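Local coordinates for galactitol-1-phosphate 5-dehydrogenase (Escherichia coli, PDB 4UEJ), which oxidises galactitol 1-phosphate to D-tagatose 6-phosphate with NAD+ as a zinc-dependent dehydrogenase of the alcohol dehydrogenase family, at residues L316-A329 with A334-P346. Sequence-based numbering, arbitrary orientation.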
ATOM      1  N   LEU A 316     -11.750  26.902  11.184  1.00 16.69           N
ATOM      2  CA  LEU A 316     -11.434  25.621  11.797  1.00 16.55           C
ATOM      3  C   LEU A 316     -11.579  25.646  13.311  1.00 23.28           C
ATOM      4  O   LEU A 316     -11.694  24.595  13.945  1.00 24.64           O
ATOM      5  CB  LEU A 316     -10.002  25.200  11.445  1.00 15.73           C
ATOM      6  CG  LEU A 316      -9.673  25.107   9.959  1.00 15.75           C
ATOM      7  CD1 LEU A 316      -8.197  24.805   9.750  1.00 13.40           C
ATOM      8  CD2 LEU A 316     -10.538  24.043   9.321  1.00 18.42           C
ATOM      9  N   ILE A 317     -11.565  26.844  13.891  1.00 21.14           N
ATOM     10  CA  ILE A 317     -11.451  26.966  15.339  1.00 18.72           C
ATOM     11  C   ILE A 317     -12.810  26.943  16.016  1.00 27.63           C
ATOM     12  O   ILE A 317     -13.686  27.760  15.709  1.00 26.25           O
ATOM     13  CB  ILE A 317     -10.681  28.257  15.727  1.00 18.74           C
ATOM     14  CG1 ILE A 317      -9.276  28.220  15.125  1.00 23.19           C
ATOM     15  CG2 ILE A 317     -10.608  28.390  17.225  1.00 19.73           C
ATOM     16  CD1 ILE A 317      -8.550  29.544  15.109  1.00 22.92           C
ATOM     17  N   ALA A 318     -12.983  25.995  16.939  1.00 24.73           N
ATOM     18  CA  ALA A 318     -14.239  25.849  17.662  1.00 25.42           C
ATOM     19  C   ALA A 318     -14.171  26.502  19.030  1.00 28.96           C
ATOM     20  O   ALA A 318     -15.193  26.917  19.580  1.00 29.15           O
ATOM     21  CB  ALA A 318     -14.611  24.371  17.803  1.00 23.39           C
ATOM     22  N   HIS A 319     -12.970  26.600  19.582  1.00 24.30           N
ATOM     23  CA  HIS A 319     -12.826  27.131  20.927  1.00 24.97           C
ATOM     24  C   HIS A 319     -11.501  27.851  21.126  1.00 27.92           C
ATOM     25  O   HIS A 319     -10.443  27.348  20.738  1.00 23.52           O
ATOM     26  CB  HIS A 319     -12.961  26.006  21.951  1.00 27.64           C
ATOM     27  CG  HIS A 319     -12.990  26.484  23.366  1.00 32.63           C
ATOM     28  ND1 HIS A 319     -14.148  26.909  23.983  1.00 38.15           N
ATOM     29  CD2 HIS A 319     -12.005  26.608  24.286  1.00 38.24           C
ATOM     30  CE1 HIS A 319     -13.873  27.271  25.224  1.00 42.00           C
ATOM     31  NE2 HIS A 319     -12.581  27.095  25.434  1.00 37.83           N
ATOM     32  N   ARG A 320     -11.579  29.037  21.723  1.00 32.98           N
ATOM     33  CA  ARG A 320     -10.415  29.753  22.224  1.00 24.05           C
ATOM     34  C   ARG A 320     -10.633  29.984  23.705  1.00 25.66           C
ATOM     35  O   ARG A 320     -11.711  30.426  24.123  1.00 26.97           O
ATOM     36  CB  ARG A 320     -10.214  31.097  21.522  1.00 27.86           C
ATOM     37  CG  ARG A 320      -9.586  31.051  20.141  1.00 29.50           C
ATOM     38  CD  ARG A 320      -9.337  32.479  19.676  1.00 31.49           C
ATOM     39  NE  ARG A 320      -8.820  32.579  18.317  1.00 33.01           N
ATOM     40  CZ  ARG A 320      -9.583  32.581  17.227  1.00 31.50           C
ATOM     41  NH1 ARG A 320     -10.899  32.466  17.334  1.00 38.23           N
ATOM     42  NH2 ARG A 320      -9.033  32.689  16.024  1.00 35.76           N
ATOM     43  N   GLY A 321      -9.620  29.699  24.507  1.00 25.70           N
ATOM     44  CA  GLY A 321      -9.726  29.955  25.926  1.00 27.32           C
ATOM     45  C   GLY A 321      -8.433  29.729  26.670  1.00 29.98           C
ATOM     46  O   GLY A 321      -7.530  29.068  26.170  1.00 26.10           O
ATOM     47  N   SER A 322      -8.341  30.286  27.873  1.00 28.82           N
ATOM     48  CA  SER A 322      -7.194  30.018  28.733  1.00 29.18           C
ATOM     49  C   SER A 322      -7.455  28.718  29.499  1.00 29.73           C
ATOM     50  O   SER A 322      -8.372  27.967  29.155  1.00 29.55           O
ATOM     51  CB  SER A 322      -6.930  31.192  29.681  1.00 32.21           C
ATOM     52  OG  SER A 322      -5.619  31.120  30.226  1.00 35.70           O
ATOM     53  N   PHE A 323      -6.663  28.458  30.535  1.00 30.58           N
ATOM     54  CA  PHE A 323      -6.534  27.103  31.068  1.00 30.84           C
ATOM     55  C   PHE A 323      -7.836  26.474  31.554  1.00 31.95           C
ATOM     56  O   PHE A 323      -8.157  25.351  31.164  1.00 31.48           O
ATOM     57  CB  PHE A 323      -5.481  27.094  32.181  1.00 36.08           C
ATOM     58  CG  PHE A 323      -4.098  27.353  31.670  1.00 30.89           C
ATOM     59  CD1 PHE A 323      -3.332  26.315  31.154  1.00 29.80           C
ATOM     60  CD2 PHE A 323      -3.585  28.640  31.643  1.00 31.15           C
ATOM     61  CE1 PHE A 323      -2.070  26.551  30.653  1.00 29.03           C
ATOM     62  CE2 PHE A 323      -2.323  28.885  31.142  1.00 30.43           C
ATOM     63  CZ  PHE A 323      -1.563  27.835  30.645  1.00 33.00           C
ATOM     64  N   GLU A 324      -8.596  27.179  32.387  1.00 33.57           N
ATOM     65  CA  GLU A 324      -9.843  26.609  32.882  1.00 34.89           C
ATOM     66  C   GLU A 324     -10.845  26.402  31.746  1.00 34.03           C
ATOM     67  O   GLU A 324     -11.461  25.341  31.635  1.00 34.28           O
ATOM     68  CB  GLU A 324     -10.448  27.498  33.971  1.00 36.92           C
ATOM     69  CG  GLU A 324      -9.509  27.767  35.140  1.00 41.45           C
ATOM     70  CD  GLU A 324      -9.313  26.563  36.050  1.00 44.71           C
ATOM     71  OE1 GLU A 324      -9.933  25.503  35.806  1.00 42.22           O
ATOM     72  OE2 GLU A 324      -8.537  26.680  37.023  1.00 48.57           O
ATOM     73  N   SER A 325     -10.991  27.420  30.901  1.00 33.20           N
ATOM     74  CA  SER A 325     -11.908  27.365  29.772  1.00 32.47           C
ATOM     75  C   SER A 325     -11.548  26.204  28.861  1.00 30.94           C
ATOM     76  O   SER A 325     -12.408  25.433  28.439  1.00 31.08           O
ATOM     77  CB  SER A 325     -11.878  28.685  28.994  1.00 31.79           C
ATOM     78  OG  SER A 325     -12.703  28.636  27.848  1.00 32.37           O
ATOM     79  N   PHE A 326     -10.257  26.081  28.580  1.00 29.66           N
ATOM     80  CA  PHE A 326      -9.749  25.034  27.705  1.00 28.21           C
ATOM     81  C   PHE A 326      -9.981  23.656  28.331  1.00 29.09           C
ATOM     82  O   PHE A 326     -10.442  22.728  27.664  1.00 28.72           O
ATOM     83  CB  PHE A 326      -8.264  25.278  27.422  1.00 27.00           C
ATOM     84  CG  PHE A 326      -7.594  24.177  26.644  1.00 25.70           C
ATOM     85  CD1 PHE A 326      -7.669  24.142  25.265  1.00 24.25           C
ATOM     86  CD2 PHE A 326      -6.872  23.193  27.299  1.00 26.73           C
ATOM     87  CE1 PHE A 326      -7.042  23.129  24.548  1.00 23.41           C
ATOM     88  CE2 PHE A 326      -6.245  22.181  26.595  1.00 25.02           C
ATOM     89  CZ  PHE A 326      -6.329  22.148  25.218  1.00 23.57           C
ATOM     90  N   ALA A 327      -9.674  23.534  29.618  1.00 30.44           N
ATOM     91  CA  ALA A 327      -9.839  22.269  30.323  1.00 31.55           C
ATOM     92  C   ALA A 327     -11.282  21.775  30.258  1.00 32.66           C
ATOM     93  O   ALA A 327     -11.528  20.600  30.011  1.00 32.82           O
ATOM     94  CB  ALA A 327      -9.389  22.404  31.767  1.00 34.87           C
ATOM     95  N   GLN A 328     -12.239  22.673  30.461  1.00 33.57           N
ATOM     96  CA  GLN A 328     -13.640  22.272  30.429  1.00 34.88           C
ATOM     97  C   GLN A 328     -14.075  21.891  29.011  1.00 33.64           C
ATOM     98  O   GLN A 328     -14.863  20.961  28.829  1.00 34.48           O
ATOM     99  CB  GLN A 328     -14.537  23.383  30.974  1.00 36.29           C
ATOM    100  CG  GLN A 328     -15.976  22.940  31.182  1.00 38.17           C
ATOM    101  CD  GLN A 328     -16.091  21.741  32.111  1.00 39.80           C
ATOM    102  OE1 GLN A 328     -15.516  21.727  33.199  1.00 40.64           O
ATOM    103  NE2 GLN A 328     -16.831  20.726  31.681  1.00 40.42           N
ATOM    104  N   ALA A 329     -13.557  22.608  28.017  1.00 31.81           N
ATOM    105  CA  ALA A 329     -13.840  22.295  26.618  1.00 30.54           C
ATOM    106  C   ALA A 329     -13.367  20.887  26.284  1.00 34.92           C
ATOM    107  O   ALA A 329     -14.062  20.129  25.610  1.00 35.75           O
ATOM    108  CB  ALA A 329     -13.172  23.311  25.691  1.00 28.75           C
ATOM    109  N   ALA A 334     -15.700  14.621  25.937  1.00 57.50           N
ATOM    110  CA  ALA A 334     -15.813  13.226  26.360  1.00 68.65           C
ATOM    111  C   ALA A 334     -15.115  12.372  25.306  1.00 76.60           C
ATOM    112  O   ALA A 334     -13.937  12.570  25.023  1.00 74.27           O
ATOM    113  CB  ALA A 334     -17.269  12.818  26.533  1.00 69.02           C
ATOM    114  N   ARG A 335     -15.843  11.444  24.699  1.00 85.05           N
ATOM    115  CA  ARG A 335     -15.357  10.851  23.462  1.00 87.12           C
ATOM    116  C   ARG A 335     -16.432  10.746  22.403  1.00 85.56           C
ATOM    117  O   ARG A 335     -16.741   9.664  21.900  1.00 88.50           O
ATOM    118  CB  ARG A 335     -14.747   9.486  23.696  1.00 91.91           C
ATOM    119  CG  ARG A 335     -13.718   9.172  22.636  1.00 92.92           C
ATOM    120  CD  ARG A 335     -12.926   7.995  23.048  1.00 95.49           C
ATOM    121  NE  ARG A 335     -12.577   7.080  21.969  1.00 97.31           N
ATOM    122  CZ  ARG A 335     -13.211   5.938  21.728  1.00 99.96           C
ATOM    123  NH1 ARG A 335     -14.246   5.577  22.477  1.00101.65           N
ATOM    124  NH2 ARG A 335     -12.815   5.159  20.731  1.00 99.61           N
ATOM    125  N   ASN A 336     -16.998  11.895  22.073  1.00 78.40           N
ATOM    126  CA  ASN A 336     -17.829  12.014  20.900  1.00 73.42           C
ATOM    127  C   ASN A 336     -16.953  12.581  19.794  1.00 68.30           C
ATOM    128  O   ASN A 336     -15.726  12.510  19.879  1.00 67.37           O
ATOM    129  CB  ASN A 336     -19.042  12.892  21.191  1.00 71.38           C
ATOM    130  CG  ASN A 336     -19.825  12.409  22.401  1.00 72.31           C
ATOM    131  OD1 ASN A 336     -19.978  13.130  23.387  1.00 71.10           O
ATOM    132  ND2 ASN A 336     -20.310  11.173  22.334  1.00 72.84           N
ATOM    133  N   ALA A 337     -17.566  13.140  18.761  1.00 64.42           N
ATOM    134  CA  ALA A 337     -16.790  13.706  17.669  1.00 58.62           C
ATOM    135  C   ALA A 337     -16.123  15.011  18.096  1.00 53.56           C
ATOM    136  O   ALA A 337     -16.677  15.776  18.890  1.00 52.00           O
ATOM    137  CB  ALA A 337     -17.672  13.930  16.452  1.00 60.86           C
ATOM    138  N   MET A 338     -14.920  15.251  17.581  1.00 49.07           N
ATOM    139  CA  MET A 338     -14.260  16.537  17.763  1.00 46.19           C
ATOM    140  C   MET A 338     -15.087  17.611  17.053  1.00 38.20           C
ATOM    141  O   MET A 338     -15.446  17.449  15.887  1.00 36.82           O
ATOM    142  CB  MET A 338     -12.827  16.500  17.217  1.00 46.59           C
ATOM    143  CG  MET A 338     -12.000  17.751  17.513  1.00 47.42           C
ATOM    144  SD  MET A 338     -11.105  17.679  19.085  1.00 36.44           S
ATOM    145  CE  MET A 338      -9.533  17.040  18.528  1.00 36.28           C
ATOM    146  N   PRO A 339     -15.405  18.706  17.758  1.00 33.82           N
ATOM    147  CA  PRO A 339     -16.211  19.786  17.176  1.00 35.19           C
ATOM    148  C   PRO A 339     -15.433  20.626  16.157  1.00 33.99           C
ATOM    149  O   PRO A 339     -15.982  21.067  15.149  1.00 36.88           O
ATOM    150  CB  PRO A 339     -16.594  20.627  18.399  1.00 37.91           C
ATOM    151  CG  PRO A 339     -15.457  20.414  19.355  1.00 37.42           C
ATOM    152  CD  PRO A 339     -15.033  18.981  19.156  1.00 34.51           C
ATOM    153  N   GLY A 340     -14.151  20.825  16.423  1.00 32.54           N
ATOM    154  CA  GLY A 340     -13.300  21.680  15.618  1.00 29.74           C
ATOM    155  C   GLY A 340     -12.047  21.877  16.447  1.00 27.09           C
ATOM    156  O   GLY A 340     -11.907  21.237  17.490  1.00 26.04           O
ATOM    157  N   LYS A 341     -11.147  22.751  16.008  1.00 21.72           N
ATOM    158  CA  LYS A 341      -9.899  22.959  16.739  1.00 20.75           C
ATOM    159  C   LYS A 341     -10.160  23.681  18.049  1.00 25.47           C
ATOM    160  O   LYS A 341     -10.686  24.795  18.073  1.00 22.17           O
ATOM    161  CB  LYS A 341      -8.889  23.740  15.901  1.00 16.93           C
ATOM    162  CG  LYS A 341      -7.557  23.980  16.614  1.00 19.86           C
ATOM    163  CD  LYS A 341      -6.872  22.674  17.028  1.00 16.56           C
ATOM    164  CE  LYS A 341      -6.560  21.810  15.802  1.00 15.58           C
ATOM    165  NZ  LYS A 341      -5.765  20.592  16.125  1.00 16.39           N
ATOM    166  N   VAL A 342      -9.814  23.020  19.145  1.00 19.92           N
ATOM    167  CA  VAL A 342      -9.871  23.636  20.455  1.00 21.03           C
ATOM    168  C   VAL A 342      -8.494  24.200  20.792  1.00 24.36           C
ATOM    169  O   VAL A 342      -7.523  23.454  20.896  1.00 19.96           O
ATOM    170  CB  VAL A 342     -10.310  22.625  21.520  1.00 26.25           C
ATOM    171  CG1 VAL A 342     -10.306  23.263  22.907  1.00 23.56           C
ATOM    172  CG2 VAL A 342     -11.692  22.070  21.177  1.00 26.20           C
ATOM    173  N   LEU A 343      -8.404  25.517  20.937  1.00 23.67           N
ATOM    174  CA  LEU A 343      -7.122  26.150  21.227  1.00 20.32           C
ATOM    175  C   LEU A 343      -7.008  26.578  22.675  1.00 21.66           C
ATOM    176  O   LEU A 343      -7.927  27.171  23.231  1.00 22.76           O
ATOM    177  CB  LEU A 343      -6.903  27.371  20.342  1.00 23.08           C
ATOM    178  CG  LEU A 343      -6.671  27.155  18.853  1.00 24.97           C
ATOM    179  CD1 LEU A 343      -6.619  28.508  18.151  1.00 18.28           C
ATOM    180  CD2 LEU A 343      -5.385  26.367  18.652  1.00 17.55           C
ATOM    181  N   LEU A 344      -5.866  26.270  23.275  1.00 21.69           N
ATOM    182  CA  LEU A 344      -5.481  26.884  24.533  1.00 22.93           C
ATOM    183  C   LEU A 344      -4.744  28.179  24.226  1.00 22.78           C
ATOM    184  O   LEU A 344      -3.765  28.188  23.468  1.00 21.81           O
ATOM    185  CB  LEU A 344      -4.600  25.945  25.355  1.00 23.28           C
ATOM    186  CG  LEU A 344      -3.945  26.549  26.598  1.00 24.57           C
ATOM    187  CD1 LEU A 344      -4.966  26.889  27.669  1.00 26.13           C
ATOM    188  CD2 LEU A 344      -2.914  25.595  27.151  1.00 24.76           C
ATOM    189  N   ILE A 345      -5.241  29.271  24.791  1.00 23.90           N
ATOM    190  CA  ILE A 345      -4.620  30.581  24.658  1.00 24.20           C
ATOM    191  C   ILE A 345      -4.248  31.096  26.051  1.00 28.67           C
ATOM    192  O   ILE A 345      -5.079  31.713  26.729  1.00 28.14           O
ATOM    193  CB  ILE A 345      -5.574  31.588  23.946  1.00 26.57           C
ATOM    194  CG1 ILE A 345      -6.050  31.029  22.596  1.00 22.86           C
ATOM    195  CG2 ILE A 345      -4.914  32.955  23.781  1.00 29.37           C
ATOM    196  CD1 ILE A 345      -4.932  30.681  21.630  1.00 23.32           C
ATOM    197  N   PRO A 346      -3.001  30.826  26.492  1.00 26.57           N
ATOM    198  CA  PRO A 346      -2.527  31.189  27.840  1.00 27.59           C
ATOM    199  C   PRO A 346      -2.709  32.669  28.193  1.00 33.54           C
ATOM    200  O   PRO A 346      -2.666  33.520  27.303  1.00 36.07           O
ATOM    201  CB  PRO A 346      -1.038  30.824  27.790  1.00 27.29           C
ATOM    202  CG  PRO A 346      -0.971  29.704  26.794  1.00 26.68           C
ATOM    203  CD  PRO A 346      -1.972  30.082  25.735  1.00 24.67           C
TER
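The Phe326 ring receives Leu344 CB over one face, 3.7 Å from the ring centroid in a CH-pi contact, while Val342 O lies in plane at its edge. With CG anti to the backbone N (chi1 174°), the phenyl group reaches from the helix to the strand, and Phe326 CD1 also meets Val342 CG1 at 3.6 Å. Leu344 branches at CG: its CD1 sits over a face of the Phe323 ring, 4.2 Å from the centroid, and CD2 touches Phe323 CE1. Ala329 CB lies over the centre of one face of the His319 imidazole; Ser325 CB is in plane at the edge, and His319 NE2 and Ser325 OG share a 2.9 Å hydrogen bond, which ties strand to helix and restrains the ring's rotation. Strand 317-321, helix 323-333 and strand 341-344 form a beta-alpha-beta unit whose two strands pair in parallel, with the helix packed on the side bearing His319, Val342 and Leu344. A beta bulge at Ala318 lets Lys341 O accept from both Ala318 N, at 2.8 Å, and His319 N, at 3.3 Å, from the same face of its carbonyl plane. Ile345 N bonds to Gly321 O. On the other sheet face, Ile317 CD1 meets Leu343 CD1 at 3.7 Å, their side chains crossing at about a right angle. The Lys341 side chain, about 7 Å from a bound zinc ion at its nearest, bends away to a salt bridge with Glu60.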